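Local coordinates for occlusion-derived virus envelope protein E66 (Autographa californica nucleopolyhedrovirus, PDB 3VSN) that digests non-sulfated chondroitin as a polysaccharide lyase of the viral envelope and is essential for oral infection of the insect host, at residues A[364-369]-A[440-445]; A[453-458]-A[552-557]; A[460-465]-A[544-549]; A[471-476]-A[537-542]. One frame throughout, in Å; residues are numbered along the deposited sequence.

Overall arrangement
All four contacts belong to the beta-rich part of the lyase and lie away from the catalytic residues, among them His246 and Tyr254. Interactions 1, 2 and 3 all reach one antiparallel sheet, in which strand 452-461 runs between 440-449 and 550-558; interaction 4 pairs two strands of a second antiparallel sheet. The centres of interactions 1 and 2 are about 9 Å apart, and Cys445 N reaches Leu456 O at 2.8 Å between them. Interactions 2 and 3 follow each other along strand 452-461, centres about 20 Å apart. Interaction 4, centred about 13 Å from interaction 2, meets it where Gln538 NE2 is hydrogen-bonded to Cys553 O at 2.8 Å, and packs Ile540 against Met545 and Ile460 of interaction 3.

Interaction 1. Residues A[364-369]-A[440-445]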
loop_
_atom_site.group_PDB
_atom_site.type_symbol
_atom_site.label_atom_id
_atom_site.label_comp_id
_atom_site.label_asym_id
_atom_site.label_seq_id
_atom_site.Cartn_x
_atom_site.Cartn_y
_atom_site.Cartn_z
ATOM N N MET A 364 -4.302 6.705 12.410
ATOM C CA MET A 364 -5.490 6.308 13.162
ATOM C C MET A 364 -6.575 5.587 12.362
ATOM O O MET A 364 -7.647 5.309 12.901
ATOM C CB MET A 364 -6.075 7.521 13.897
ATOM C CG MET A 364 -5.223 8.001 15.059
ATOM S SD MET A 364 -5.899 9.464 15.866
ATOM C CE MET A 364 -5.342 10.756 14.757
ATOM N N ALA A 365 -6.312 5.280 11.090
ATOM C CA ALA A 365 -7.268 4.489 10.305
ATOM C C ALA A 365 -7.434 3.112 10.941
ATOM O O ALA A 365 -6.461 2.372 11.098
ATOM C CB ALA A 365 -6.824 4.358 8.854
ATOM N N ARG A 366 -8.666 2.797 11.330
ATOM C CA ARG A 366 -9.022 1.501 11.903
ATOM C C ARG A 366 -10.296 1.043 11.212
ATOM O O ARG A 366 -11.402 1.231 11.723
ATOM C CB ARG A 366 -9.236 1.610 13.421
ATOM C CG ARG A 366 -8.066 2.201 14.199
ATOM C CD ARG A 366 -6.870 1.262 14.219
ATOM N NE ARG A 366 -5.832 1.724 15.139
ATOM C CZ ARG A 366 -4.812 2.507 14.793
ATOM N NH1 ARG A 366 -4.679 2.932 13.540
ATOM N NH2 ARG A 366 -3.924 2.870 15.708
ATOM N N ARG A 367 -10.125 0.458 10.032
ATOM C CA ARG A 367 -11.232 0.242 9.107
ATOM C C ARG A 367 -11.092 -1.091 8.376
ATOM O O ARG A 367 -9.978 -1.552 8.091
ATOM C CB ARG A 367 -11.300 1.415 8.108
ATOM C CG ARG A 367 -12.262 1.247 6.939
ATOM C CD ARG A 367 -13.732 1.357 7.331
ATOM N NE ARG A 367 -14.582 1.010 6.192
ATOM C CZ ARG A 367 -14.978 1.863 5.248
ATOM N NH1 ARG A 367 -14.626 3.144 5.304
ATOM N NH2 ARG A 367 -15.736 1.435 4.244
ATOM N N ILE A 368 -12.230 -1.721 8.115
ATOM C CA ILE A 368 -12.294 -2.850 7.203
ATOM C C ILE A 368 -13.101 -2.409 5.989
ATOM O O ILE A 368 -14.049 -1.625 6.112
ATOM C CB ILE A 368 -12.898 -4.114 7.859
ATOM C CG1 ILE A 368 -14.355 -3.883 8.302
ATOM C CG2 ILE A 368 -12.023 -4.566 9.021
ATOM C CD1 ILE A 368 -15.014 -5.086 8.958
ATOM N N TRP A 369 -12.691 -2.881 4.820
ATOM C CA TRP A 369 -13.389 -2.571 3.590
ATOM C C TRP A 369 -13.947 -3.833 3.017
ATOM O O TRP A 369 -13.210 -4.788 2.764
ATOM C CB TRP A 369 -12.452 -1.908 2.588
ATOM C CG TRP A 369 -12.023 -0.509 2.964
ATOM C CD1 TRP A 369 -12.667 0.686 2.658
ATOM C CD2 TRP A 369 -10.823 -0.112 3.717
ATOM N NE1 TRP A 369 -11.972 1.761 3.159
ATOM C CE2 TRP A 369 -10.858 1.356 3.798
ATOM C CE3 TRP A 369 -9.767 -0.795 4.310
ATOM C CZ2 TRP A 369 -9.869 2.081 4.451
ATOM C CZ3 TRP A 369 -8.775 -0.053 4.962
ATOM C CH2 TRP A 369 -8.828 1.351 5.031
ATOM N N LEU A 440 -1.071 14.615 20.988
ATOM C CA LEU A 440 -2.003 13.486 20.985
ATOM C C LEU A 440 -1.279 12.206 21.362
ATOM O O LEU A 440 -0.223 11.887 20.806
ATOM C CB LEU A 440 -2.674 13.314 19.616
ATOM C CG LEU A 440 -3.572 12.080 19.430
ATOM C CD1 LEU A 440 -4.884 12.212 20.198
ATOM C CD2 LEU A 440 -3.830 11.840 17.952
ATOM N N GLN A 441 -1.849 11.487 22.320
ATOM C CA GLN A 441 -1.355 10.174 22.705
ATOM C C GLN A 441 -2.530 9.221 22.861
ATOM O O GLN A 441 -3.663 9.658 23.092
ATOM C CB GLN A 441 -0.553 10.251 24.008
ATOM C CG GLN A 441 -1.367 10.670 25.226
ATOM C CD GLN A 441 -0.569 10.579 26.509
ATOM O OE1 GLN A 441 -0.289 9.487 27.000
ATOM N NE2 GLN A 441 -0.202 11.727 27.059
ATOM N N PHE A 442 -2.261 7.926 22.716
ATOM C CA PHE A 442 -3.266 6.903 22.984
ATOM C C PHE A 442 -2.658 5.520 23.159
ATOM O O PHE A 442 -1.519 5.268 22.755
ATOM C CB PHE A 442 -4.363 6.875 21.897
ATOM C CG PHE A 442 -3.848 6.703 20.486
ATOM C CD1 PHE A 442 -3.317 5.488 20.056
ATOM C CD2 PHE A 442 -3.934 7.751 19.570
ATOM C CE1 PHE A 442 -2.855 5.330 18.754
ATOM C CE2 PHE A 442 -3.483 7.595 18.262
ATOM C CZ PHE A 442 -2.944 6.384 17.854
ATOM N N LYS A 443 -3.430 4.638 23.783
ATOM C CA LYS A 443 -3.208 3.205 23.664
ATOM C C LYS A 443 -4.310 2.685 22.750
ATOM O O LYS A 443 -5.484 2.985 22.958
ATOM C CB LYS A 443 -3.267 2.527 25.033
ATOM C CG LYS A 443 -2.123 2.890 25.977
ATOM C CD LYS A 443 -1.019 1.841 25.961
ATOM C CE LYS A 443 0.195 2.257 26.786
ATOM N NZ LYS A 443 -0.043 2.316 28.257
ATOM N N SER A 444 -3.925 1.932 21.723
ATOM C CA SER A 444 -4.868 1.473 20.708
ATOM C C SER A 444 -4.837 -0.045 20.617
ATOM O O SER A 444 -3.769 -0.635 20.450
ATOM C CB SER A 444 -4.532 2.096 19.348
ATOM O OG SER A 444 -5.336 1.551 18.314
ATOM N N CYS A 445 -6.015 -0.659 20.731
ATOM C CA CYS A 445 -6.167 -2.108 20.660
ATOM C C CYS A 445 -7.067 -2.443 19.479
ATOM O O CYS A 445 -8.233 -2.056 19.468
ATOM C CB CYS A 445 -6.821 -2.639 21.939
ATOM S SG CYS A 445 -5.995 -2.214 23.488
#
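Met364 meets Leu440 and Phe442, and Arg366 meets Ser444, across a wide backbone gap: the nearest CA atoms, of Met364 and Ser444, are 9.0 Å apart, so 364-369 and the strand 440-445 touch through side chains alone. Leu440, Phe442 and Ser444, alternate residues on one face of that strand, all point toward the other segment. At one end Met364 and Leu440 reach tip to tip, CE to CD2 at 3.7 Å. The bend at chi3 of Met364 (-81°) swings its methyl toward the leucine, while CG rests 3.7 Å from CE2 of Phe442. The sulfur makes an oblique Met-aromatic contact, SD lying 5.1 Å from the Phe442 ring centroid. These residues pack on one face of the seven-stranded antiparallel sheet containing 440-449, at the point where helix 359-364 gives way to strand 367-370 of a separate sheet. At the polar end Arg366 grips Ser444 side-on: NE and NH2 both donate to OG, each at 3.2 Å, and the hydroxyl oxygen sits close to the guanidinium plane. The third nitrogen, NH1, turns back to Ala365 O at 3.1 Å and approaches it from above the carbonyl plane, which holds the guanidinium against rotation. Ser444 OG is also hydrogen-bonded to Gln455 on strand 452-461.

Interaction 2. Residues A[453-458]-A[552-557]; sequences MFQLYY and ACYKLN
Tyr554 lays one face of its ring against Gln455, whose CB stands 4.0 Å from the ring centroid and 22° off the normal, a CH-pi contact within a hydrogen-bonded antiparallel pair. Its CG is set between the backbone N and the carbonyl carbon (chi1 68°), which turns the ring over the Gln455 side chain. Met453 reaches the same ring obliquely, CE to CE1 at 3.8 Å, and the same methyl touches Leu556 CD1. This is the close-packed face, formed by Met453, Gln455, Tyr457, Ala552, Tyr554 and Leu556. On the other face the cross-strand contacts are sparser: Phe454 CE2 comes within 3.4 Å of Cys553 SG in an oblique sulfur-aromatic contact, Leu456 CD1 meets Cys553 CB at 3.9 Å, and Lys555 extends off the pair to a salt bridge with Asp563. Even there the residues are buried, so neither side is a solvent face. Six backbone hydrogen bonds join the strands, among them Gln455 N to Tyr554 O at 2.9 Å. Within the larger antiparallel sheet, 440-449 flanks 452-461 and 509-513 flanks 550-558; strand 472-480 of a second sheet packs Val474 and Val476 against the close-packed face, the two sheets facing each other as in a beta-sandwich.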
loop_
_atom_site.group_PDB
_atom_site.type_symbol
_atom_site.label_atom_id
_atom_site.label_comp_id
_atom_site.label_asym_id
_atom_site.label_seq_id
_atom_site.Cartn_x
_atom_site.Cartn_y
_atom_site.Cartn_z
ATOM N N MET A 453 -14.015 -6.385 13.134
ATOM C CA MET A 453 -12.873 -5.698 13.709
ATOM C C MET A 453 -13.310 -5.015 14.993
ATOM O O MET A 453 -14.281 -4.262 14.992
ATOM C CB MET A 453 -12.336 -4.648 12.729
ATOM C CG MET A 453 -11.100 -3.904 13.218
ATOM S SD MET A 453 -10.941 -2.248 12.509
ATOM C CE MET A 453 -12.174 -1.378 13.483
ATOM N N PHE A 454 -12.587 -5.288 16.074
ATOM C CA PHE A 454 -12.779 -4.634 17.363
ATOM C C PHE A 454 -11.733 -3.527 17.502
ATOM O O PHE A 454 -10.571 -3.727 17.155
ATOM C CB PHE A 454 -12.625 -5.678 18.478
ATOM C CG PHE A 454 -12.403 -5.103 19.850
ATOM C CD1 PHE A 454 -11.110 -4.895 20.338
ATOM C CD2 PHE A 454 -13.483 -4.812 20.676
ATOM C CE1 PHE A 454 -10.904 -4.389 21.613
ATOM C CE2 PHE A 454 -13.283 -4.307 21.950
ATOM C CZ PHE A 454 -11.996 -4.093 22.421
ATOM N N GLN A 455 -12.155 -2.363 17.993
ATOM C CA GLN A 455 -11.244 -1.246 18.242
ATOM C C GLN A 455 -11.512 -0.625 19.607
ATOM O O GLN A 455 -12.633 -0.209 19.897
ATOM C CB GLN A 455 -11.358 -0.172 17.147
ATOM C CG GLN A 455 -10.545 1.102 17.413
ATOM C CD GLN A 455 -9.039 0.869 17.435
ATOM O OE1 GLN A 455 -8.521 0.031 16.700
ATOM N NE2 GLN A 455 -8.330 1.620 18.279
ATOM N N LEU A 456 -10.478 -0.581 20.441
ATOM C CA LEU A 456 -10.538 0.131 21.709
ATOM C C LEU A 456 -9.396 1.137 21.775
ATOM O O LEU A 456 -8.239 0.769 21.614
ATOM C CB LEU A 456 -10.444 -0.841 22.897
ATOM C CG LEU A 456 -10.192 -0.236 24.292
ATOM C CD1 LEU A 456 -11.368 0.615 24.764
ATOM C CD2 LEU A 456 -9.872 -1.314 25.319
ATOM N N TYR A 457 -9.730 2.405 21.995
ATOM C CA TYR A 457 -8.733 3.389 22.381
ATOM C C TYR A 457 -8.941 3.666 23.856
ATOM O O TYR A 457 -10.076 3.859 24.295
ATOM C CB TYR A 457 -8.925 4.712 21.642
ATOM C CG TYR A 457 -8.485 4.792 20.197
ATOM C CD1 TYR A 457 -7.130 4.788 19.843
ATOM C CD2 TYR A 457 -9.426 4.959 19.188
ATOM C CE1 TYR A 457 -6.737 4.911 18.511
ATOM C CE2 TYR A 457 -9.048 5.080 17.862
ATOM C CZ TYR A 457 -7.706 5.057 17.525
ATOM O OH TYR A 457 -7.345 5.178 16.197
ATOM N N TYR A 458 -7.855 3.682 24.623
ATOM C CA TYR A 458 -7.915 4.176 25.997
ATOM C C TYR A 458 -6.699 5.048 26.284
ATOM O O TYR A 458 -5.740 5.062 25.505
ATOM C CB TYR A 458 -8.055 3.030 27.006
ATOM C CG TYR A 458 -6.849 2.120 27.115
ATOM C CD1 TYR A 458 -6.733 0.982 26.315
ATOM C CD2 TYR A 458 -5.835 2.385 28.036
ATOM C CE1 TYR A 458 -5.634 0.137 26.426
ATOM C CE2 TYR A 458 -4.732 1.553 28.149
ATOM C CZ TYR A 458 -4.636 0.430 27.343
ATOM O OH TYR A 458 -3.540 -0.398 27.453
ATOM N N ALA A 552 -12.707 5.139 23.944
ATOM C CA ALA A 552 -13.768 4.871 22.982
ATOM C C ALA A 552 -13.641 3.432 22.494
ATOM O O ALA A 552 -12.535 2.905 22.396
ATOM C CB ALA A 552 -13.690 5.843 21.814
ATOM N N CYS A 553 -14.769 2.797 22.191
ATOM C CA CYS A 553 -14.755 1.385 21.812
ATOM C C CYS A 553 -15.898 1.055 20.866
ATOM O O CYS A 553 -17.061 1.342 21.157
ATOM C CB CYS A 553 -14.826 0.494 23.061
ATOM S SG CYS A 553 -14.449 -1.247 22.751
ATOM N N TYR A 554 -15.561 0.452 19.730
ATOM C CA TYR A 554 -16.561 0.073 18.746
ATOM C C TYR A 554 -16.111 -1.164 17.976
ATOM O O TYR A 554 -14.963 -1.594 18.090
ATOM C CB TYR A 554 -16.834 1.240 17.781
ATOM C CG TYR A 554 -15.669 1.578 16.871
ATOM C CD1 TYR A 554 -15.547 0.985 15.612
ATOM C CD2 TYR A 554 -14.691 2.492 17.267
ATOM C CE1 TYR A 554 -14.481 1.289 14.775
ATOM C CE2 TYR A 554 -13.623 2.805 16.437
ATOM C CZ TYR A 554 -13.525 2.201 15.192
ATOM O OH TYR A 554 -12.468 2.503 14.361
ATOM N N LYS A 555 -17.021 -1.732 17.193
ATOM C CA LYS A 555 -16.654 -2.795 16.270
ATOM C C LYS A 555 -17.312 -2.567 14.918
ATOM O O LYS A 555 -18.352 -1.902 14.821
ATOM C CB LYS A 555 -16.995 -4.181 16.832
ATOM C CG LYS A 555 -18.467 -4.538 16.804
ATOM C CD LYS A 555 -18.692 -6.032 17.007
ATOM C CE LYS A 555 -20.146 -6.363 16.718
ATOM N NZ LYS A 555 -20.577 -7.684 17.252
ATOM N N LEU A 556 -16.681 -3.105 13.882
ATOM C CA LEU A 556 -17.233 -3.096 12.539
ATOM C C LEU A 556 -17.449 -4.544 12.105
ATOM O O LEU A 556 -16.657 -5.415 12.464
ATOM C CB LEU A 556 -16.282 -2.379 11.571
ATOM C CG LEU A 556 -15.913 -0.907 11.835
ATOM C CD1 LEU A 556 -14.894 -0.422 10.810
ATOM C CD2 LEU A 556 -17.137 0.001 11.835
ATOM N N ASN A 557 -18.530 -4.788 11.366
ATOM C CA ASN A 557 -18.819 -6.088 10.758
ATOM C C ASN A 557 -19.001 -5.930 9.276
ATOM O O ASN A 557 -19.504 -4.899 8.826
ATOM C CB ASN A 557 -20.154 -6.647 11.256
ATOM C CG ASN A 557 -20.088 -7.155 12.665
ATOM O OD1 ASN A 557 -19.205 -7.935 13.016
ATOM N ND2 ASN A 557 -21.042 -6.739 13.477
#

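Interaction 3. Residues A[460-465]-A[544-549]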
loop_
_atom_site.group_PDB
_atom_site.type_symbol
_atom_site.label_atom_id
_atom_site.label_comp_id
_atom_site.label_asym_id
_atom_site.label_seq_id
_atom_site.Cartn_x
_atom_site.Cartn_y
_atom_site.Cartn_z
ATOM N N ILE A 460 -6.522 8.155 25.902
ATOM C CA ILE A 460 -6.439 9.199 24.885
ATOM C C ILE A 460 -6.153 10.520 25.597
ATOM O O ILE A 460 -6.881 10.909 26.520
ATOM C CB ILE A 460 -7.750 9.347 24.080
ATOM C CG1 ILE A 460 -8.092 8.053 23.327
ATOM C CG2 ILE A 460 -7.662 10.521 23.111
ATOM C CD1 ILE A 460 -9.506 8.034 22.782
ATOM N N GLY A 461 -5.093 11.195 25.170
ATOM C CA GLY A 461 -4.726 12.475 25.758
ATOM C C GLY A 461 -4.232 13.479 24.742
ATOM O O GLY A 461 -3.774 13.103 23.665
ATOM N N VAL A 462 -4.355 14.760 25.083
ATOM C CA VAL A 462 -3.711 15.842 24.331
ATOM C C VAL A 462 -3.100 16.808 25.338
ATOM O O VAL A 462 -3.351 16.690 26.539
ATOM C CB VAL A 462 -4.683 16.615 23.400
ATOM C CG1 VAL A 462 -5.182 15.735 22.256
ATOM C CG2 VAL A 462 -5.843 17.223 24.181
ATOM N N GLU A 463 -2.303 17.757 24.850
ATOM C CA GLU A 463 -1.759 18.819 25.699
ATOM C C GLU A 463 -2.884 19.410 26.558
ATOM O O GLU A 463 -3.930 19.777 26.028
ATOM C CB GLU A 463 -1.108 19.911 24.838
ATOM C CG GLU A 463 -0.387 21.009 25.613
ATOM C CD GLU A 463 0.879 20.523 26.302
ATOM O OE1 GLU A 463 1.550 19.608 25.777
ATOM O OE2 GLU A 463 1.208 21.061 27.375
ATOM N N PRO A 464 -2.689 19.474 27.890
ATOM C CA PRO A 464 -3.723 20.077 28.734
ATOM C C PRO A 464 -4.080 21.500 28.297
ATOM O O PRO A 464 -3.199 22.250 27.867
ATOM C CB PRO A 464 -3.073 20.089 30.121
ATOM C CG PRO A 464 -2.147 18.917 30.094
ATOM C CD PRO A 464 -1.598 18.886 28.694
ATOM N N ASN A 465 -5.369 21.837 28.383
ATOM C CA ASN A 465 -5.878 23.200 28.140
ATOM C C ASN A 465 -5.721 23.718 26.710
ATOM O O ASN A 465 -5.696 24.931 26.482
ATOM C CB ASN A 465 -5.279 24.189 29.153
ATOM C CG ASN A 465 -5.521 23.762 30.584
ATOM O OD1 ASN A 465 -6.647 23.422 30.957
ATOM N ND2 ASN A 465 -4.464 23.752 31.389
ATOM N N THR A 544 -11.293 14.792 30.030
ATOM C CA THR A 544 -10.632 13.479 30.110
ATOM C C THR A 544 -9.446 13.388 29.148
ATOM O O THR A 544 -8.470 12.692 29.428
ATOM C CB THR A 544 -11.600 12.292 29.880
ATOM O OG1 THR A 544 -12.255 12.435 28.614
ATOM C CG2 THR A 544 -12.646 12.213 31.004
ATOM N N MET A 545 -9.532 14.088 28.020
ATOM C CA MET A 545 -8.397 14.186 27.102
ATOM C C MET A 545 -7.227 14.918 27.757
ATOM O O MET A 545 -6.072 14.549 27.558
ATOM C CB MET A 545 -8.795 14.871 25.793
ATOM C CG MET A 545 -9.780 14.059 24.961
ATOM S SD MET A 545 -10.441 15.011 23.587
ATOM C CE MET A 545 -9.129 14.829 22.383
ATOM N N TYR A 546 -7.527 15.936 28.561
ATOM C CA TYR A 546 -6.465 16.672 29.257
ATOM C C TYR A 546 -5.734 15.813 30.283
ATOM O O TYR A 546 -4.549 16.021 30.531
ATOM C CB TYR A 546 -6.995 17.951 29.917
ATOM C CG TYR A 546 -7.476 19.006 28.948
ATOM C CD1 TYR A 546 -7.134 18.961 27.592
ATOM C CD2 TYR A 546 -8.256 20.072 29.395
ATOM C CE1 TYR A 546 -7.580 19.929 26.707
ATOM C CE2 TYR A 546 -8.701 21.046 28.517
ATOM C CZ TYR A 546 -8.361 20.971 27.180
ATOM O OH TYR A 546 -8.804 21.941 26.314
ATOM N N THR A 547 -6.438 14.847 30.861
ATOM C CA THR A 547 -5.845 13.936 31.849
ATOM C C THR A 547 -5.350 12.619 31.228
ATOM O O THR A 547 -4.921 11.702 31.941
ATOM C CB THR A 547 -6.827 13.648 33.000
ATOM O OG1 THR A 547 -8.046 13.117 32.464
ATOM C CG2 THR A 547 -7.134 14.933 33.771
ATOM N N ALA A 548 -5.394 12.545 29.897
ATOM C CA ALA A 548 -5.029 11.341 29.142
ATOM C C ALA A 548 -5.761 10.101 29.658
ATOM O O ALA A 548 -5.151 9.056 29.894
ATOM C CB ALA A 548 -3.510 11.133 29.123
ATOM N N THR A 549 -7.073 10.244 29.850
ATOM C CA THR A 549 -7.911 9.152 30.343
ATOM C C THR A 549 -9.145 8.897 29.474
ATOM O O THR A 549 -9.994 8.087 29.838
ATOM C CB THR A 549 -8.376 9.380 31.804
ATOM O OG1 THR A 549 -9.041 10.648 31.909
ATOM C CG2 THR A 549 -7.199 9.327 32.783
HETATM O O HOH W 1 -2.842 14.684 28.414
#
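A peptide nitrogen sits over the middle of an aromatic ring: Asn465 N lies 3.1 Å above the plane of Tyr546, over its centre, and comes within 3.3 Å of Tyr546 CZ. The carbonyl carbon of Pro464 lies over the same face, nearer the rim, so the Pro464-Asn465 peptide forms a lid on the ring. Val462 approaches from a different direction, its CG2 at the ring edge and 4.0 Å from Tyr546 CD1. The tyrosine hydroxyl bonds to the backbone N of Leu467, which ties the far end of the ring to the loop that covers it.

Further along, Met545 O takes two N-H groups from opposite faces of its carbonyl plane: Val462 N at 3.0 Å and Ala548 N from within its own segment. The valine donor stands above that plane, 46° out of it. The glycine backbone of Gly461 passes close to that of Ala548 here, the two CA atoms 3.6 Å apart. The neighbouring Ile460 O receives a CA-H...O contact from Ala548 CA. Water 1 bridges the backbones, bonding to Val462 O at 2.8 Å and to Tyr546 O. Apolar contact is lighter, Val462 CG1 lying 4.1 Å from Met545 CE. Beyond the strand, Pro464 and Asn465 are exposed.

Ala548, with positive phi (52°), is the C-prime residue of a Schellman motif: Thr549 N returns to Thr544 O and Ala548 N to Met545 O, ending helix 542-546 just before strand 550-558 begins.

Interaction 4. Residues A[471-476]-A[537-542]; sequences NGRVIV and EQIISF
Arg473 and Glu537 both start with CG between the backbone N and the carbonyl carbon (chi1 41° and 64°), but the arginine then bends at chi2 and chi3 while the glutamate runs out extended. Their ends meet over the face of the sheet that carries Ile539, as a salt bridge. NE and NH2 of Arg473 grip one oxygen, Glu537 OE2, side-on at 3.0 and 3.1 Å. That oxygen lies near the guanidinium plane, whereas the two nitrogens reach it from the same face of the carboxylate. Arg527 also forms a salt bridge with Glu537 OE2, so the carboxylate probably offsets the closeness of the two arginines. The remaining nitrogen, Arg473 NH1, donates to Asn471 O at 2.9 Å, and Ile539 runs alongside the arginine with CG1 over one guanidinium face.

Beneath this, the backbones pair antiparallel. Val474 N donates to Gln538 O at 2.8 Å, and Gln538 N returns the bond to Val474 O. Ile540 N donates to Gly472 O at 2.9 Å. Gly472 lets Ile540 close in, CG1 to Gly472 C at 3.5 Å. Gln538, on the same face as Val474 and Ile540, is touched at CG by CG2 of Val476, where the chain turns a corner, at 4.0 Å.

Strand 390-391 lies beyond 472-480 and strand 525-530 beyond 533-540 in this four-stranded sheet; the Val474 face packs on strands 452-461 and 550-558, and Ser541 stands at the N-cap position of helix 542-546.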
loop_
_atom_site.group_PDB
_atom_site.type_symbol
_atom_site.label_atom_id
_atom_site.label_comp_id
_atom_site.label_asym_id
_atom_site.label_seq_id
_atom_site.Cartn_x
_atom_site.Cartn_y
_atom_site.Cartn_z
ATOM N N ASN A 471 -14.943 19.401 22.789
ATOM C CA ASN A 471 -14.810 17.961 22.975
ATOM C C ASN A 471 -14.180 17.305 21.750
ATOM O O ASN A 471 -14.455 17.693 20.612
ATOM C CB ASN A 471 -16.174 17.316 23.239
ATOM C CG ASN A 471 -16.795 17.752 24.556
ATOM O OD1 ASN A 471 -18.004 17.966 24.635
ATOM N ND2 ASN A 471 -15.980 17.874 25.591
ATOM N N GLY A 472 -13.335 16.309 21.989
ATOM C CA GLY A 472 -12.820 15.478 20.904
ATOM C C GLY A 472 -13.861 14.449 20.503
ATOM O O GLY A 472 -14.939 14.376 21.098
ATOM N N ARG A 473 -13.547 13.653 19.486
ATOM C CA ARG A 473 -14.431 12.567 19.067
ATOM C C ARG A 473 -13.662 11.500 18.318
ATOM O O ARG A 473 -12.669 11.789 17.644
ATOM C CB ARG A 473 -15.586 13.072 18.197
ATOM C CG ARG A 473 -15.195 14.130 17.176
ATOM C CD ARG A 473 -15.576 15.512 17.674
ATOM N NE ARG A 473 -17.026 15.639 17.739
ATOM C CZ ARG A 473 -17.686 16.489 18.520
ATOM N NH1 ARG A 473 -17.037 17.311 19.333
ATOM N NH2 ARG A 473 -19.009 16.507 18.483
ATOM N N VAL A 474 -14.127 10.264 18.451
ATOM C CA VAL A 474 -13.533 9.145 17.743
ATOM C C VAL A 474 -14.523 8.720 16.673
ATOM O O VAL A 474 -15.678 8.404 16.975
ATOM C CB VAL A 474 -13.221 7.972 18.691
ATOM C CG1 VAL A 474 -12.594 6.815 17.924
ATOM C CG2 VAL A 474 -12.298 8.431 19.815
ATOM N N ILE A 475 -14.071 8.726 15.425
ATOM C CA ILE A 475 -14.933 8.361 14.304
ATOM C C ILE A 475 -15.151 6.851 14.288
ATOM O O ILE A 475 -14.193 6.072 14.316
ATOM C CB ILE A 475 -14.354 8.853 12.959
ATOM C CG1 ILE A 475 -14.223 10.382 12.980
ATOM C CG2 ILE A 475 -15.216 8.395 11.784
ATOM C CD1 ILE A 475 -13.528 10.969 11.768
ATOM N N VAL A 476 -16.421 6.453 14.262
ATOM C CA VAL A 476 -16.799 5.042 14.166
ATOM C C VAL A 476 -17.106 4.674 12.706
ATOM O O VAL A 476 -16.639 3.650 12.203
ATOM C CB VAL A 476 -17.993 4.723 15.100
ATOM C CG1 VAL A 476 -18.475 3.290 14.914
ATOM C CG2 VAL A 476 -17.603 4.962 16.555
ATOM N N GLU A 537 -19.959 8.908 15.460
ATOM C CA GLU A 537 -18.784 9.140 16.301
ATOM C C GLU A 537 -19.069 8.896 17.779
ATOM O O GLU A 537 -20.225 8.857 18.200
ATOM C CB GLU A 537 -18.235 10.562 16.083
ATOM C CG GLU A 537 -19.192 11.676 16.503
ATOM C CD GLU A 537 -18.722 13.075 16.121
ATOM O OE1 GLU A 537 -17.780 13.212 15.310
ATOM O OE2 GLU A 537 -19.307 14.054 16.638
ATOM N N GLN A 538 -18.001 8.713 18.549
ATOM C CA GLN A 538 -18.087 8.673 20.003
ATOM C C GLN A 538 -17.384 9.909 20.549
ATOM O O GLN A 538 -16.160 10.052 20.425
ATOM C CB GLN A 538 -17.475 7.381 20.559
ATOM C CG GLN A 538 -18.350 6.149 20.333
ATOM C CD GLN A 538 -17.784 4.875 20.947
ATOM O OE1 GLN A 538 -16.787 4.902 21.664
ATOM N NE2 GLN A 538 -18.428 3.749 20.666
ATOM N N ILE A 539 -18.174 10.811 21.127
ATOM C CA ILE A 539 -17.659 12.072 21.648
ATOM C C ILE A 539 -16.957 11.840 22.989
ATOM O O ILE A 539 -17.485 11.160 23.870
ATOM C CB ILE A 539 -18.772 13.142 21.773
ATOM C CG1 ILE A 539 -19.375 13.449 20.390
ATOM C CG2 ILE A 539 -18.226 14.421 22.402
ATOM C CD1 ILE A 539 -20.715 14.164 20.418
ATOM N N ILE A 540 -15.758 12.398 23.119
ATOM C CA ILE A 540 -14.957 12.264 24.335
ATOM C C ILE A 540 -14.686 13.647 24.936
ATOM O O ILE A 540 -14.342 14.588 24.216
ATOM C CB ILE A 540 -13.639 11.494 24.067
ATOM C CG1 ILE A 540 -12.886 12.092 22.862
ATOM C CG2 ILE A 540 -13.934 10.014 23.835
ATOM C CD1 ILE A 540 -11.487 11.545 22.643
ATOM N N SER A 541 -14.850 13.774 26.250
ATOM C CA SER A 541 -14.746 15.088 26.897
ATOM C C SER A 541 -13.329 15.659 26.830
ATOM O O SER A 541 -12.351 14.922 26.977
ATOM C CB SER A 541 -15.219 15.021 28.350
ATOM O OG SER A 541 -14.296 14.307 29.153
ATOM N N PHE A 542 -13.220 16.968 26.607
ATOM C CA PHE A 542 -11.909 17.616 26.635
ATOM C C PHE A 542 -11.239 17.454 28.002
ATOM O O PHE A 542 -10.018 17.343 28.074
ATOM C CB PHE A 542 -11.950 19.086 26.170
ATOM C CG PHE A 542 -12.798 19.996 27.027
ATOM C CD1 PHE A 542 -12.278 20.588 28.178
ATOM C CD2 PHE A 542 -14.106 20.300 26.655
ATOM C CE1 PHE A 542 -13.058 21.440 28.958
ATOM C CE2 PHE A 542 -14.890 21.149 27.431
ATOM C CZ PHE A 542 -14.365 21.719 28.582
#